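Local coordinates for protein DNA ligase (PDB 3GDE) that probably seals nicks in double-stranded DNA during replication, recombination and repair, using ATP through an enzyme-adenylate intermediate, at residues A[183-187]-A[188-192]. Numbering follows the deposited sequence.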
loop_
_atom_site.group_PDB
_atom_site.type_symbol
_atom_site.label_atom_id
_atom_site.label_comp_id
_atom_site.label_asym_id
_atom_site.label_seq_id
_atom_site.Cartn_x
_atom_site.Cartn_y
_atom_site.Cartn_z
ATOM N N PHE A 183 -23.177 -8.760 7.473
ATOM C CA PHE A 183 -24.076 -7.650 7.760
ATOM C C PHE A 183 -25.072 -7.351 6.646
ATOM O O PHE A 183 -25.611 -6.244 6.579
ATOM C CB PHE A 183 -23.268 -6.399 8.136
ATOM C CG PHE A 183 -22.346 -6.606 9.306
ATOM C CD1 PHE A 183 -22.859 -6.919 10.571
ATOM C CD2 PHE A 183 -20.968 -6.495 9.152
ATOM C CE1 PHE A 183 -22.005 -7.118 11.662
ATOM C CE2 PHE A 183 -20.114 -6.693 10.236
ATOM C CZ PHE A 183 -20.636 -7.004 11.489
ATOM N N ARG A 184 -25.323 -8.344 5.793
ATOM C CA ARG A 184 -26.378 -8.277 4.777
ATOM C C ARG A 184 -26.221 -7.057 3.876
ATOM O O ARG A 184 -27.130 -6.226 3.758
ATOM C CB ARG A 184 -27.770 -8.299 5.431
ATOM C CG ARG A 184 -28.544 -9.610 5.274
ATOM C CD ARG A 184 -27.783 -10.843 5.757
ATOM N NE ARG A 184 -28.041 -12.004 4.899
ATOM C CZ ARG A 184 -27.804 -13.273 5.231
ATOM N NH1 ARG A 184 -27.309 -13.590 6.422
ATOM N NH2 ARG A 184 -28.075 -14.236 4.366
ATOM N N ALA A 185 -25.044 -6.956 3.261
ATOM C CA ALA A 185 -24.745 -5.899 2.305
ATOM C C ALA A 185 -24.223 -6.494 0.999
ATOM O O ALA A 185 -23.703 -7.616 0.973
ATOM C CB ALA A 185 -23.742 -4.910 2.906
ATOM N N ASP A 186 -24.403 -5.746 -0.086
ATOM C CA ASP A 186 -23.832 -6.086 -1.389
ATOM C C ASP A 186 -22.327 -5.906 -1.227
ATOM O O ASP A 186 -21.894 -4.904 -0.679
ATOM C CB ASP A 186 -24.403 -5.119 -2.442
ATOM C CG ASP A 186 -24.093 -5.516 -3.890
ATOM O OD1 ASP A 186 -23.126 -6.268 -4.177
ATOM O OD2 ASP A 186 -24.835 -5.026 -4.776
ATOM N N PRO A 187 -21.525 -6.903 -1.655
ATOM C CA PRO A 187 -20.067 -6.768 -1.620
ATOM C C PRO A 187 -19.552 -5.546 -2.388
ATOM O O PRO A 187 -18.504 -5.012 -2.045
ATOM C CB PRO A 187 -19.573 -8.054 -2.293
ATOM C CG PRO A 187 -20.690 -9.031 -2.142
ATOM C CD PRO A 187 -21.949 -8.222 -2.165
ATOM N N GLU A 188 -20.288 -5.126 -3.416
ATOM C CA GLU A 188 -19.933 -3.956 -4.221
ATOM C C GLU A 188 -20.111 -2.642 -3.494
ATOM O O GLU A 188 -19.352 -1.708 -3.717
ATOM C CB GLU A 188 -20.734 -3.905 -5.521
ATOM C CG GLU A 188 -19.967 -4.414 -6.709
ATOM C CD GLU A 188 -20.452 -5.766 -7.184
ATOM O OE1 GLU A 188 -20.320 -6.758 -6.419
ATOM O OE2 GLU A 188 -20.958 -5.828 -8.337
ATOM N N THR A 189 -21.120 -2.562 -2.637
ATOM C CA THR A 189 -21.294 -1.363 -1.835
ATOM C C THR A 189 -20.389 -1.328 -0.598
ATOM O O THR A 189 -20.101 -0.253 -0.105
ATOM C CB THR A 189 -22.796 -0.999 -1.592
ATOM O OG1 THR A 189 -23.050 -0.666 -0.218
ATOM C CG2 THR A 189 -23.680 -2.111 -2.024
ATOM N N VAL A 190 -19.913 -2.486 -0.134
ATOM C CA VAL A 190 -18.866 -2.530 0.911
ATOM C C VAL A 190 -17.562 -2.016 0.294
ATOM O O VAL A 190 -16.889 -1.138 0.849
ATOM C CB VAL A 190 -18.657 -3.970 1.503
ATOM C CG1 VAL A 190 -17.366 -4.046 2.338
ATOM C CG2 VAL A 190 -19.864 -4.394 2.344
ATOM N N GLU A 191 -17.234 -2.588 -0.863
ATOM C CA GLU A 191 -16.144 -2.143 -1.708
ATOM C C GLU A 191 -16.173 -0.636 -1.946
ATOM O O GLU A 191 -15.187 0.042 -1.678
ATOM C CB GLU A 191 -16.223 -2.857 -3.052
ATOM C CG GLU A 191 -15.248 -2.333 -4.075
ATOM C CD GLU A 191 -14.075 -3.232 -4.225
ATOM O OE1 GLU A 191 -14.058 -4.003 -5.214
ATOM O OE2 GLU A 191 -13.182 -3.185 -3.345
ATOM N N ARG A 192 -17.296 -0.129 -2.456
ATOM C CA ARG A 192 -17.450 1.305 -2.750
ATOM C C ARG A 192 -17.198 2.202 -1.549
ATOM O O ARG A 192 -16.544 3.228 -1.677
ATOM C CB ARG A 192 -18.829 1.603 -3.344
ATOM C CG ARG A 192 -18.853 1.646 -4.850
ATOM C CD ARG A 192 -20.228 2.047 -5.374
ATOM N NE ARG A 192 -21.056 0.870 -5.657
ATOM C CZ ARG A 192 -22.189 0.570 -5.029
ATOM N NH1 ARG A 192 -22.664 1.368 -4.075
ATOM N NH2 ARG A 192 -22.858 -0.532 -5.364
#
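Two amides grip the backbone O of Asp186: Val190 N at 3.2 Å, lying in the carbonyl plane, and Thr189 N more weakly, with an N-H...O angle of only 127°. Asp186 is the N-cap of helix 187-197, within the all-helical N-terminal region of the ligase, and its side chain caps the amide of Glu188. With CG anti to the backbone N (chi1 -169°), the carboxylate reaches the first turn, where Asp186 OD1 accepts from Glu188 N at 3.2 Å. That bond is nearly straight at the hydrogen, yet the amide meets OD1 from above the carboxylate plane. Pro187 has no N-H to give and fills the first helical position, while its O takes Glu191 N at 3.0 Å, the next i to i+4 bond after that of Asp186 O. The cap is tied to helix 200-216 too, for Glu212 accepts from Asp186 N; Pro187 rests on Ala180 of helix 172-182. Ala185 CB lies 4.0 Å from Val190 CG2, the branch anti to the carbonyl carbon. Glu188 bends at chi2, bringing its OE1 3.6 Å from Asp186 OD1, a like-charge approach that the helix N-terminus probably eases, with the two carboxylate planes 64° apart.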